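PDB 4UB9: molinate hydrolase from Gulosibacter molinativorax, which hydrolyses the thiocarbamate pesticide molinate and belongs to the amidohydrolase family, with a bound zinc ion that probably serves catalysis. Local coordinates for residues I241-H246 / T281-L286; L251-P256 / A303-Q308; R214-L219 / F258-R263; D298-A303 / L324-Q329. All blocks are in the same frame, centred on the assembly; numbering follows the deposited sequence.

Contact 1 (I241-H246 / T281-L286); sequences IAVTDH and THTTSL
Strands 239-242 and 279-282 run parallel, with I241 bridged to T281 and H282 N bonded to I241 O at 3.0 Å. They are neighbours in the TIM barrel of the amidohydrolase family, and helix 262-275 lies between them in the chain. Past I241 the first strand bends through an inverse gamma turn centred on A242. V243 N and T244 N then both turn to H282 O, each by a weak bond.

H282 carries the contact. Its CG stands trans to the backbone N (chi1 156°), which lays the ring beside the loop 244-246. NE2 donates to D245 O at 3.0 Å, nearly straight at 165°. The acceptor lies in the ring plane, but NE2 sits above the plane of the D245 carbonyl. ND1 binds the zinc ion, which H302 also holds. D245 O is thus a second-shell group that probably helps to fix the rotation of this ring. With a phenylalanine here, the zinc ion would probably lose one of its two histidine ligands, and D245 O would lose this N-H donor. H246 lies next to the same ring, CD2 3.7 Å from H282 CE1, and the two rings barely overlap. H246 ND1 itself bonds to D184 O.

V243 lies alongside T281, CG2 to CG2 at 3.8 Å. T284 OG1 is buried with no polar partner in the model. S285 is the N-cap of helix 286-294, its OG capping G288 N. The methyl of T244 reaches this serine, with T244 CG2 3.7 Å from S285 OG.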
loop_
_atom_site.group_PDB
_atom_site.type_symbol
_atom_site.label_atom_id
_atom_site.label_comp_id
_atom_site.label_asym_id
_atom_site.label_seq_id
_atom_site.Cartn_x
_atom_site.Cartn_y
_atom_site.Cartn_z
ATOM N N ILE A 241 -19.355 -7.155 -24.148
ATOM C CA ILE A 241 -18.603 -5.944 -24.329
ATOM C C ILE A 241 -18.618 -5.161 -23.028
ATOM O O ILE A 241 -19.663 -4.904 -22.465
ATOM C CB ILE A 241 -19.231 -4.976 -25.371
ATOM C CG1 ILE A 241 -19.482 -5.599 -26.732
ATOM C CG2 ILE A 241 -18.355 -3.731 -25.536
ATOM C CD1 ILE A 241 -18.271 -6.233 -27.306
ATOM N N ALA A 242 -17.457 -4.672 -22.638
ATOM C CA ALA A 242 -17.362 -3.742 -21.510
ATOM C C ALA A 242 -17.782 -2.347 -21.903
ATOM O O ALA A 242 -16.950 -1.540 -22.246
ATOM C CB ALA A 242 -15.946 -3.683 -20.976
ATOM N N VAL A 243 -19.076 -2.088 -21.868
ATOM C CA VAL A 243 -19.595 -0.795 -22.259
ATOM C C VAL A 243 -19.093 0.253 -21.276
ATOM O O VAL A 243 -18.616 1.318 -21.674
ATOM C CB VAL A 243 -21.118 -0.789 -22.233
ATOM C CG1 VAL A 243 -21.656 0.630 -22.396
ATOM C CG2 VAL A 243 -21.637 -1.700 -23.297
ATOM N N THR A 244 -19.198 -0.076 -19.983
ATOM C CA THR A 244 -18.565 0.728 -18.940
ATOM C C THR A 244 -17.355 0.019 -18.374
ATOM O O THR A 244 -17.024 -1.095 -18.753
ATOM C CB THR A 244 -19.519 1.075 -17.785
ATOM O OG1 THR A 244 -19.931 -0.115 -17.151
ATOM C CG2 THR A 244 -20.723 1.838 -18.294
ATOM N N ASP A 245 -16.718 0.687 -17.443
ATOM C CA ASP A 245 -15.485 0.220 -16.821
ATOM C C ASP A 245 -15.735 -0.874 -15.786
ATOM O O ASP A 245 -16.872 -1.143 -15.421
ATOM C CB ASP A 245 -14.804 1.372 -16.088
ATOM C CG ASP A 245 -15.593 1.792 -14.844
ATOM O OD1 ASP A 245 -16.677 2.423 -14.997
ATOM O OD2 ASP A 245 -15.178 1.423 -13.727
ATOM N N HIS A 246 -14.631 -1.450 -15.300
ATOM C CA HIS A 246 -14.654 -2.526 -14.329
ATOM C C HIS A 246 -13.720 -2.192 -13.169
ATOM O O HIS A 246 -12.979 -3.036 -12.695
ATOM C CB HIS A 246 -14.218 -3.810 -15.007
ATOM C CG HIS A 246 -14.479 -5.044 -14.211
ATOM N ND1 HIS A 246 -13.650 -5.467 -13.203
ATOM C CD2 HIS A 246 -15.458 -5.976 -14.307
ATOM C CE1 HIS A 246 -14.129 -6.578 -12.679
ATOM N NE2 HIS A 246 -15.210 -6.921 -13.346
ATOM N N THR A 281 -23.718 -7.135 -22.768
ATOM C CA THR A 281 -23.120 -5.917 -22.277
ATOM C C THR A 281 -22.815 -5.987 -20.793
ATOM O O THR A 281 -23.482 -6.645 -20.048
ATOM C CB THR A 281 -24.017 -4.697 -22.528
ATOM O OG1 THR A 281 -25.287 -4.911 -21.940
ATOM C CG2 THR A 281 -24.203 -4.461 -23.994
ATOM N N HIS A 282 -21.768 -5.301 -20.390
ATOM C CA HIS A 282 -21.472 -5.079 -19.007
ATOM C C HIS A 282 -21.668 -3.593 -18.783
ATOM O O HIS A 282 -21.061 -2.793 -19.448
ATOM C CB HIS A 282 -20.048 -5.534 -18.732
ATOM C CG HIS A 282 -19.408 -4.889 -17.549
ATOM N ND1 HIS A 282 -19.364 -5.482 -16.315
ATOM C CD2 HIS A 282 -18.753 -3.718 -17.421
ATOM C CE1 HIS A 282 -18.730 -4.695 -15.473
ATOM N NE2 HIS A 282 -18.348 -3.618 -16.120
ATOM N N THR A 283 -22.555 -3.226 -17.873
ATOM C CA THR A 283 -22.859 -1.814 -17.622
ATOM C C THR A 283 -22.919 -1.494 -16.154
ATOM O O THR A 283 -23.346 -2.285 -15.370
ATOM C CB THR A 283 -24.144 -1.305 -18.325
ATOM O OG1 THR A 283 -25.294 -1.988 -17.825
ATOM C CG2 THR A 283 -24.055 -1.493 -19.803
ATOM N N THR A 284 -22.452 -0.318 -15.811
ATOM C CA THR A 284 -22.178 0.032 -14.453
ATOM C C THR A 284 -22.824 1.359 -14.063
ATOM O O THR A 284 -22.587 1.882 -13.009
ATOM C CB THR A 284 -20.647 -0.078 -14.264
ATOM O OG1 THR A 284 -20.360 -1.313 -13.627
ATOM C CG2 THR A 284 -20.051 1.014 -13.502
ATOM N N SER A 285 -23.629 1.893 -14.959
ATOM C CA SER A 285 -24.213 3.247 -14.798
ATOM C C SER A 285 -25.501 3.367 -15.560
ATOM O O SER A 285 -25.791 2.556 -16.437
ATOM C CB SER A 285 -23.267 4.340 -15.365
ATOM O OG SER A 285 -23.093 4.162 -16.753
ATOM N N LEU A 286 -26.282 4.396 -15.239
ATOM C CA LEU A 286 -27.570 4.639 -15.943
ATOM C C LEU A 286 -27.348 4.894 -17.434
ATOM O O LEU A 286 -28.040 4.377 -18.276
ATOM C CB LEU A 286 -28.271 5.833 -15.363
ATOM C CG LEU A 286 -28.788 5.671 -13.935
ATOM C CD1 LEU A 286 -29.475 6.964 -13.429
ATOM C CD2 LEU A 286 -29.737 4.501 -13.849
#

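Contact 2 (L251-P256 / A303-Q308); sequences LGFRAP and ATMTGQ
F253 O meets G307 in two ways. The CA-H of G307 points at it, with G307 CA 3.1 Å from F253 O and an angle of 163° at the hydrogen. Water 1 also donates to F253 O at 3.1 Å and accepts from G307 N at 3.2 Å. The carbonyl is therefore held by a C-H...O contact and by a water bridge to the same residue. G307 has positive phi (69°), a conformation that glycine adopts readily.

F253 and M305 form a Met-aromatic contact. The sulfur comes to the edge of the ring, with M305 SD 4.2 Å from F253 CE2. With CG anti to the backbone N (chi1 -170°) and the chain extended at chi2, the M305 sulfur reaches the phenyl edge. The M305 side chain also lies about 4 Å from that of the zinc ligand H302, nearest atoms, so this packing borders the metal site.

R254 and Q308 cross obliquely. Q308 CG lies over one face of the guanidinium, 3.6 Å from R254 NH1. The same NH1 makes a salt bridge to D348. Nearer its backbone, R254 CG lies 3.7 Å from G307 O.

Segment 251-256 follows helix 248-251 and leads towards helix 262-275; 303-308 follows strand 299-301. At the end of 251-256, P256 O accepts a hydrogen bond from R214 of the second subunit. No direct N-H or O-H hydrogen bond joins the two segments. Their link rests on one ordered water, a C-H donor and sulfur and methylene packing, so it is a soft join, in which the water supplies the conventional hydrogen bonds.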
loop_
_atom_site.group_PDB
_atom_site.type_symbol
_atom_site.label_atom_id
_atom_site.label_comp_id
_atom_site.label_asym_id
_atom_site.label_seq_id
_atom_site.Cartn_x
_atom_site.Cartn_y
_atom_site.Cartn_z
ATOM N N LEU A 251 -12.135 2.030 -7.339
ATOM C CA LEU A 251 -12.753 3.330 -7.199
ATOM C C LEU A 251 -14.132 3.359 -6.549
ATOM O O LEU A 251 -14.685 4.429 -6.314
ATOM C CB LEU A 251 -12.901 3.977 -8.600
ATOM C CG LEU A 251 -11.571 4.236 -9.295
ATOM C CD1 LEU A 251 -11.836 4.759 -10.694
ATOM C CD2 LEU A 251 -10.748 5.229 -8.502
ATOM N N GLY A 252 -14.683 2.199 -6.268
ATOM C CA GLY A 252 -16.031 2.134 -5.678
ATOM C C GLY A 252 -17.077 2.128 -6.784
ATOM O O GLY A 252 -16.737 2.023 -7.961
ATOM N N PHE A 253 -18.336 2.228 -6.392
ATOM C CA PHE A 253 -19.457 1.942 -7.288
ATOM C C PHE A 253 -20.047 3.232 -7.907
ATOM O O PHE A 253 -20.980 3.158 -8.669
ATOM C CB PHE A 253 -20.537 1.056 -6.564
ATOM C CG PHE A 253 -20.116 -0.379 -6.391
ATOM C CD1 PHE A 253 -19.331 -0.770 -5.310
ATOM C CD2 PHE A 253 -20.440 -1.353 -7.360
ATOM C CE1 PHE A 253 -18.858 -2.089 -5.209
ATOM C CE2 PHE A 253 -19.992 -2.686 -7.251
ATOM C CZ PHE A 253 -19.190 -3.053 -6.175
ATOM N N ARG A 254 -19.482 4.383 -7.582
ATOM C CA ARG A 254 -20.120 5.665 -7.857
ATOM C C ARG A 254 -19.295 6.582 -8.733
ATOM O O ARG A 254 -19.448 7.786 -8.699
ATOM C CB ARG A 254 -20.414 6.372 -6.525
ATOM C CG ARG A 254 -21.598 5.763 -5.762
ATOM C CD ARG A 254 -21.286 5.287 -4.335
ATOM N NE ARG A 254 -22.204 5.902 -3.383
ATOM C CZ ARG A 254 -22.941 5.275 -2.472
ATOM N NH1 ARG A 254 -22.882 3.968 -2.296
ATOM N NH2 ARG A 254 -23.725 5.973 -1.688
ATOM N N ALA A 255 -18.403 6.016 -9.519
ATOM C CA ALA A 255 -17.564 6.836 -10.428
ATOM C C ALA A 255 -17.315 6.105 -11.757
ATOM O O ALA A 255 -16.187 5.836 -12.108
ATOM C CB ALA A 255 -16.237 7.152 -9.768
ATOM N N PRO A 256 -18.379 5.755 -12.472
ATOM C CA PRO A 256 -18.237 4.983 -13.681
ATOM C C PRO A 256 -17.805 5.779 -14.907
ATOM O O PRO A 256 -17.969 7.017 -14.996
ATOM C CB PRO A 256 -19.656 4.448 -13.899
ATOM C CG PRO A 256 -20.505 5.580 -13.440
ATOM C CD PRO A 256 -19.789 6.109 -12.211
ATOM N N ALA A 303 -27.866 -5.401 -14.959
ATOM C CA ALA A 303 -28.484 -4.230 -15.528
ATOM C C ALA A 303 -28.816 -3.224 -14.462
ATOM O O ALA A 303 -28.847 -2.030 -14.706
ATOM C CB ALA A 303 -29.738 -4.640 -16.265
ATOM N N THR A 304 -29.130 -3.720 -13.282
ATOM C CA THR A 304 -29.566 -2.849 -12.180
ATOM C C THR A 304 -28.424 -2.258 -11.375
ATOM O O THR A 304 -28.657 -1.521 -10.413
ATOM C CB THR A 304 -30.484 -3.619 -11.197
ATOM O OG1 THR A 304 -29.879 -4.881 -10.890
ATOM C CG2 THR A 304 -31.815 -3.834 -11.835
ATOM N N MET A 305 -27.193 -2.624 -11.737
ATOM C CA MET A 305 -26.032 -2.025 -11.111
ATOM C C MET A 305 -25.757 -0.684 -11.815
ATOM O O MET A 305 -25.190 -0.631 -12.876
ATOM C CB MET A 305 -24.839 -2.932 -11.199
ATOM C CG MET A 305 -23.694 -2.426 -10.345
ATOM S SD MET A 305 -22.184 -3.318 -10.728
ATOM C CE MET A 305 -22.557 -4.944 -10.015
ATOM N N THR A 306 -26.197 0.401 -11.202
ATOM C CA THR A 306 -26.253 1.694 -11.879
ATOM C C THR A 306 -25.661 2.860 -11.124
ATOM O O THR A 306 -26.232 3.934 -11.086
ATOM C CB THR A 306 -27.709 2.057 -12.249
ATOM O OG1 THR A 306 -28.503 2.186 -11.079
ATOM C CG2 THR A 306 -28.281 0.997 -13.128
ATOM N N GLY A 307 -24.504 2.650 -10.524
ATOM C CA GLY A 307 -23.789 3.772 -9.913
ATOM C C GLY A 307 -24.479 4.321 -8.678
ATOM O O GLY A 307 -24.285 5.464 -8.283
ATOM N N GLN A 308 -25.332 3.483 -8.112
ATOM C CA GLN A 308 -26.180 3.813 -6.975
ATOM C C GLN A 308 -27.105 4.974 -7.256
ATOM O O GLN A 308 -27.486 5.681 -6.376
ATOM C CB GLN A 308 -25.354 4.078 -5.741
ATOM C CG GLN A 308 -24.815 2.798 -5.125
ATOM C CD GLN A 308 -25.879 1.943 -4.492
ATOM O OE1 GLN A 308 -25.866 0.707 -4.603
ATOM N NE2 GLN A 308 -26.796 2.579 -3.810
HETATM O O HOH W 1 -22.187 0.559 -9.858
#

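Contact 3 (R214-L219 / F258-R263); sequences RHLSTL and FTFSER
S217 OG is the polar centre of this contact, giving its proton to T259 O at 2.7 Å. It sits anti to its own carbonyl carbon (chi1 -72°), and T259 O is met with the donor tilted 27° from the carbonyl plane. S217 OG in turn accepts from R214 NH1 at 2.8 Å, a straight bond lying in the guanidinium plane. The donor order is thus R214 to S217 to T259. With an alanine here, T259 O would probably lose this donor and the guanidinium of R214 would be less firmly fixed.

Van der Waals contacts flank these bonds. T259 CG2 lies 3.6 Å from R214 NH1, and the same methyl covers the centre of one F260 ring face. L216 CB comes to the edge of that ring, 3.9 Å from F260 CE1.

R214 has further partners. Its NH1 also bonds to G176 O, and it makes a cation-pi contact with Y257 of the second subunit. T259 OG1 hydrogen-bonds to A242 O.

The arrangement ties a 3-10 turn to the lead-in of barrel helix 262-275, whose N-cap is S261, at a subunit interface of the TIM-barrel fold.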
loop_
_atom_site.group_PDB
_atom_site.type_symbol
_atom_site.label_atom_id
_atom_site.label_comp_id
_atom_site.label_asym_id
_atom_site.label_seq_id
_atom_site.Cartn_x
_atom_site.Cartn_y
_atom_site.Cartn_z
ATOM N N ARG A 214 -7.294 -3.650 -22.206
ATOM C CA ARG A 214 -7.497 -2.198 -22.073
ATOM C C ARG A 214 -6.940 -1.426 -23.274
ATOM O O ARG A 214 -7.409 -0.341 -23.596
ATOM C CB ARG A 214 -6.916 -1.663 -20.751
ATOM C CG ARG A 214 -7.610 -2.158 -19.464
ATOM C CD ARG A 214 -9.070 -1.732 -19.345
ATOM N NE ARG A 214 -9.136 -0.281 -19.491
ATOM C CZ ARG A 214 -9.582 0.378 -20.554
ATOM N NH1 ARG A 214 -10.175 -0.231 -21.559
ATOM N NH2 ARG A 214 -9.511 1.706 -20.543
ATOM N N HIS A 215 -5.959 -2.001 -23.954
ATOM C CA HIS A 215 -5.304 -1.304 -25.075
ATOM C C HIS A 215 -6.255 -0.993 -26.237
ATOM O O HIS A 215 -6.033 -0.057 -27.000
ATOM C CB HIS A 215 -4.067 -2.044 -25.577
ATOM C CG HIS A 215 -4.381 -3.194 -26.469
ATOM N ND1 HIS A 215 -4.339 -3.101 -27.845
ATOM C CD2 HIS A 215 -4.743 -4.467 -26.189
ATOM C CE1 HIS A 215 -4.675 -4.259 -28.374
ATOM N NE2 HIS A 215 -4.930 -5.101 -27.391
ATOM N N LEU A 216 -7.322 -1.741 -26.342
ATOM C CA LEU A 216 -8.320 -1.454 -27.339
ATOM C C LEU A 216 -8.868 -0.023 -27.249
ATOM O O LEU A 216 -9.281 0.551 -28.247
ATOM C CB LEU A 216 -9.516 -2.429 -27.243
ATOM C CG LEU A 216 -9.219 -3.860 -27.618
ATOM C CD1 LEU A 216 -10.488 -4.639 -27.456
ATOM C CD2 LEU A 216 -8.700 -4.019 -29.045
ATOM N N SER A 217 -8.938 0.518 -26.046
ATOM C CA SER A 217 -9.452 1.863 -25.846
ATOM C C SER A 217 -8.551 2.945 -26.438
ATOM O O SER A 217 -8.969 4.086 -26.543
ATOM C CB SER A 217 -9.623 2.173 -24.350
ATOM O OG SER A 217 -10.722 1.482 -23.760
ATOM N N THR A 218 -7.320 2.590 -26.778
ATOM C CA THR A 218 -6.363 3.525 -27.348
ATOM C C THR A 218 -6.441 3.647 -28.883
ATOM O O THR A 218 -5.803 4.554 -29.458
ATOM C CB THR A 218 -4.906 3.197 -27.031
ATOM O OG1 THR A 218 -4.521 1.995 -27.690
ATOM C CG2 THR A 218 -4.698 3.042 -25.551
ATOM N N LEU A 219 -7.200 2.763 -29.510
ATOM C CA LEU A 219 -7.129 2.569 -30.959
ATOM C C LEU A 219 -8.214 3.258 -31.702
ATOM O O LEU A 219 -9.270 3.537 -31.140
ATOM C CB LEU A 219 -7.223 1.093 -31.316
ATOM C CG LEU A 219 -6.121 0.175 -30.758
ATOM C CD1 LEU A 219 -6.406 -1.266 -31.160
ATOM C CD2 LEU A 219 -4.737 0.589 -31.214
ATOM N N PHE A 258 -17.116 5.238 -19.456
ATOM C CA PHE A 258 -17.295 4.443 -20.673
ATOM C C PHE A 258 -15.961 3.955 -21.166
ATOM O O PHE A 258 -14.975 4.669 -21.181
ATOM C CB PHE A 258 -18.000 5.259 -21.756
ATOM C CG PHE A 258 -19.474 5.299 -21.582
ATOM C CD1 PHE A 258 -20.041 6.076 -20.603
ATOM C CD2 PHE A 258 -20.303 4.582 -22.438
ATOM C CE1 PHE A 258 -21.404 6.121 -20.441
ATOM C CE2 PHE A 258 -21.666 4.602 -22.279
ATOM C CZ PHE A 258 -22.220 5.366 -21.271
ATOM N N THR A 259 -15.917 2.708 -21.560
ATOM C CA THR A 259 -14.662 2.115 -22.076
ATOM C C THR A 259 -14.261 2.615 -23.453
ATOM O O THR A 259 -13.067 2.745 -23.782
ATOM C CB THR A 259 -14.826 0.573 -22.150
ATOM O OG1 THR A 259 -15.095 0.093 -20.846
ATOM C CG2 THR A 259 -13.586 -0.109 -22.675
ATOM N N PHE A 260 -15.276 2.843 -24.271
ATOM C CA PHE A 260 -15.129 3.125 -25.713
ATOM C C PHE A 260 -15.911 4.359 -26.125
ATOM O O PHE A 260 -16.927 4.685 -25.512
ATOM C CB PHE A 260 -15.674 1.961 -26.545
ATOM C CG PHE A 260 -14.884 0.672 -26.403
ATOM C CD1 PHE A 260 -13.571 0.599 -26.792
ATOM C CD2 PHE A 260 -15.473 -0.448 -25.854
ATOM C CE1 PHE A 260 -12.863 -0.572 -26.658
ATOM C CE2 PHE A 260 -14.759 -1.608 -25.702
ATOM C CZ PHE A 260 -13.451 -1.666 -26.095
ATOM N N SER A 261 -15.459 5.013 -27.202
ATOM C CA SER A 261 -16.302 6.002 -27.897
ATOM C C SER A 261 -17.474 5.317 -28.546
ATOM O O SER A 261 -17.433 4.115 -28.838
ATOM C CB SER A 261 -15.531 6.743 -28.994
ATOM O OG SER A 261 -15.198 5.872 -30.050
ATOM N N GLU A 262 -18.532 6.067 -28.798
ATOM C CA GLU A 262 -19.742 5.463 -29.418
ATOM C C GLU A 262 -19.438 4.909 -30.789
ATOM O O GLU A 262 -19.894 3.860 -31.185
ATOM C CB GLU A 262 -20.975 6.400 -29.341
ATOM C CG GLU A 262 -21.277 6.629 -27.829
ATOM C CD GLU A 262 -22.732 6.569 -27.371
ATOM O OE1 GLU A 262 -23.590 6.108 -28.139
ATOM O OE2 GLU A 262 -22.994 6.949 -26.198
ATOM N N ARG A 263 -18.612 5.631 -31.482
ATOM C CA ARG A 263 -18.101 5.234 -32.783
ATOM C C ARG A 263 -17.406 3.865 -32.778
ATOM O O ARG A 263 -17.615 3.028 -33.649
ATOM C CB ARG A 263 -17.075 6.297 -33.126
ATOM C CG ARG A 263 -16.566 6.328 -34.520
ATOM C CD ARG A 263 -16.001 7.719 -34.744
ATOM N NE ARG A 263 -14.567 7.797 -34.473
ATOM C CZ ARG A 263 -13.660 8.276 -35.339
ATOM N NH1 ARG A 263 -14.032 8.726 -36.508
ATOM N NH2 ARG A 263 -12.384 8.297 -35.032
HETATM O O HOH W 2 -11.540 5.114 -24.847
#

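Contact 4 (D298-A303 / L324-Q329); sequences DLMIHA and LWSEVQ
E327 curls back toward H302: its CG stands between the backbone N and the carbonyl carbon (chi1 90°), and the chain bends again at chi2. This places OE2 3.0 Å from H302 N, which meets it from above the carboxylate plane. The two strands, 299-301 and 326-328, are successive TIM-barrel strands that run in the same direction at 25°, with helix 313-322 between them in the chain.

Q329 also holds the carboxylate. Its NE2 donates to E327 OE1 at 2.9 Å, on the syn side, and weakly to OE2, which thus has two donors. E327 CG also packs on I301 CD1 at 3.5 Å. The Q329 amide reaches the edge of the H302 ring, the two planes nearly perpendicular. H302 NE2 binds the zinc ion, so E327 and Q329 probably help to position this ligand from the second shell.

Two backbone bonds flank the M300-S326 bridge. M300 N donates to W325 O at 3.2 Å, and E327 N returns to M300 O at 2.9 Å. L299 CD1 covers this stretch, 3.8 Å from W325 CB. Past H302, A303 N meets E327 O at 3.0 Å, nearly straight at 173°.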
loop_
_atom_site.group_PDB
_atom_site.type_symbol
_atom_site.label_atom_id
_atom_site.label_comp_id
_atom_site.label_asym_id
_atom_site.label_seq_id
_atom_site.Cartn_x
_atom_site.Cartn_y
_atom_site.Cartn_z
ATOM N N ASP A 298 -28.777 -8.332 -26.630
ATOM C CA ASP A 298 -29.495 -9.590 -26.382
ATOM C C ASP A 298 -29.622 -9.880 -24.891
ATOM O O ASP A 298 -30.597 -10.451 -24.441
ATOM C CB ASP A 298 -28.776 -10.756 -27.068
ATOM C CG ASP A 298 -28.846 -10.652 -28.583
ATOM O OD1 ASP A 298 -29.877 -11.051 -29.116
ATOM O OD2 ASP A 298 -27.924 -10.114 -29.220
ATOM N N LEU A 299 -28.588 -9.535 -24.143
ATOM C CA LEU A 299 -28.629 -9.699 -22.716
ATOM C C LEU A 299 -27.739 -8.671 -22.046
ATOM O O LEU A 299 -26.564 -8.557 -22.345
ATOM C CB LEU A 299 -28.235 -11.123 -22.314
ATOM C CG LEU A 299 -28.314 -11.389 -20.800
ATOM C CD1 LEU A 299 -29.737 -11.258 -20.285
ATOM C CD2 LEU A 299 -27.777 -12.770 -20.497
ATOM N N MET A 300 -28.314 -7.987 -21.074
ATOM C CA MET A 300 -27.616 -6.972 -20.313
ATOM C C MET A 300 -27.258 -7.469 -18.897
ATOM O O MET A 300 -28.114 -7.605 -18.019
ATOM C CB MET A 300 -28.484 -5.717 -20.271
ATOM C CG MET A 300 -28.615 -5.131 -21.668
ATOM S SD MET A 300 -29.726 -3.736 -21.769
ATOM C CE MET A 300 -31.269 -4.594 -21.467
ATOM N N ILE A 301 -25.972 -7.698 -18.679
ATOM C CA ILE A 301 -25.478 -8.226 -17.411
ATOM C C ILE A 301 -25.493 -7.154 -16.314
ATOM O O ILE A 301 -25.139 -5.992 -16.534
ATOM C CB ILE A 301 -24.096 -8.826 -17.552
ATOM C CG1 ILE A 301 -24.068 -9.852 -18.676
ATOM C CG2 ILE A 301 -23.638 -9.480 -16.263
ATOM C CD1 ILE A 301 -24.951 -11.066 -18.472
ATOM N N HIS A 302 -25.957 -7.569 -15.153
ATOM C CA HIS A 302 -26.175 -6.711 -13.954
ATOM C C HIS A 302 -26.724 -5.346 -14.296
ATOM O O HIS A 302 -26.163 -4.314 -13.986
ATOM C CB HIS A 302 -25.019 -6.693 -12.942
ATOM C CG HIS A 302 -23.678 -6.436 -13.525
ATOM N ND1 HIS A 302 -23.329 -5.235 -14.106
ATOM C CD2 HIS A 302 -22.553 -7.192 -13.523
ATOM C CE1 HIS A 302 -22.069 -5.291 -14.501
ATOM N NE2 HIS A 302 -21.572 -6.463 -14.157
ATOM N N ALA A 303 -27.866 -5.401 -14.959
ATOM C CA ALA A 303 -28.484 -4.230 -15.528
ATOM C C ALA A 303 -28.816 -3.224 -14.462
ATOM O O ALA A 303 -28.847 -2.030 -14.706
ATOM C CB ALA A 303 -29.738 -4.640 -16.265
ATOM N N LEU A 324 -36.388 -6.270 -24.089
ATOM C CA LEU A 324 -35.044 -6.733 -23.977
ATOM C C LEU A 324 -34.862 -7.467 -22.647
ATOM O O LEU A 324 -35.455 -7.111 -21.647
ATOM C CB LEU A 324 -34.041 -5.558 -24.074
ATOM C CG LEU A 324 -34.015 -4.769 -25.381
ATOM C CD1 LEU A 324 -33.105 -3.562 -25.259
ATOM C CD2 LEU A 324 -33.552 -5.636 -26.548
ATOM N N TRP A 325 -33.953 -8.440 -22.657
ATOM C CA TRP A 325 -33.616 -9.197 -21.474
ATOM C C TRP A 325 -32.573 -8.513 -20.603
ATOM O O TRP A 325 -31.467 -8.193 -21.046
ATOM C CB TRP A 325 -33.120 -10.563 -21.858
ATOM C CG TRP A 325 -34.104 -11.388 -22.527
ATOM C CD1 TRP A 325 -34.121 -11.699 -23.837
ATOM C CD2 TRP A 325 -35.199 -12.073 -21.935
ATOM N NE1 TRP A 325 -35.170 -12.545 -24.107
ATOM C CE2 TRP A 325 -35.856 -12.777 -22.958
ATOM C CE3 TRP A 325 -35.699 -12.161 -20.643
ATOM C CZ2 TRP A 325 -36.993 -13.544 -22.740
ATOM C CZ3 TRP A 325 -36.855 -12.935 -20.410
ATOM C CH2 TRP A 325 -37.479 -13.610 -21.459
ATOM N N SER A 326 -32.921 -8.346 -19.342
ATOM C CA SER A 326 -31.972 -7.903 -18.300
ATOM C C SER A 326 -31.594 -9.028 -17.362
ATOM O O SER A 326 -32.499 -9.683 -16.810
ATOM C CB SER A 326 -32.641 -6.840 -17.455
ATOM O OG SER A 326 -32.932 -5.712 -18.216
ATOM N N GLU A 327 -30.306 -9.295 -17.148
ATOM C CA GLU A 327 -29.943 -10.101 -15.994
ATOM C C GLU A 327 -29.646 -9.187 -14.857
ATOM O O GLU A 327 -29.160 -8.085 -15.039
ATOM C CB GLU A 327 -28.909 -11.247 -16.193
ATOM C CG GLU A 327 -27.460 -10.975 -16.023
ATOM C CD GLU A 327 -26.875 -11.136 -14.625
ATOM O OE1 GLU A 327 -26.283 -12.187 -14.298
ATOM O OE2 GLU A 327 -26.911 -10.139 -13.908
ATOM N N VAL A 328 -29.987 -9.654 -13.673
ATOM C CA VAL A 328 -29.780 -8.888 -12.442
ATOM C C VAL A 328 -29.223 -9.817 -11.410
ATOM O O VAL A 328 -29.336 -11.038 -11.544
ATOM C CB VAL A 328 -31.046 -8.256 -11.901
ATOM C CG1 VAL A 328 -31.665 -7.359 -12.955
ATOM C CG2 VAL A 328 -32.024 -9.324 -11.496
ATOM N N GLN A 329 -28.502 -9.225 -10.467
ATOM C CA GLN A 329 -27.710 -10.002 -9.476
ATOM C C GLN A 329 -28.015 -9.447 -8.113
ATOM O O GLN A 329 -27.421 -8.461 -7.691
ATOM C CB GLN A 329 -26.221 -9.945 -9.747
ATOM C CG GLN A 329 -25.890 -10.719 -11.008
ATOM C CD GLN A 329 -24.456 -10.587 -11.459
ATOM O OE1 GLN A 329 -23.571 -10.239 -10.683
ATOM N NE2 GLN A 329 -24.226 -10.897 -12.702
HETATM O O HOH W 3 -32.438 -8.703 -25.144
#

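Contact 3 opens first, at 214-219, and closes at 258-263 over a loop that holds strand 239-242. Contact 1 starts inside that loop and ends beyond it, so the two cross. Contact 2 starts within both and crosses each, reaching on to 303-308. Contact 4 crosses contact 2, with which it shares A303, and follows contacts 1 and 3 in series. None nests inside another. Contacts 1 and 4 join along the barrel wall, where T281 bonds to L299 and I301, and both deliver a zinc ligand. Contacts 1 and 3 meet at V243 and T259. Contacts 1, 2 and 3 also touch the second subunit.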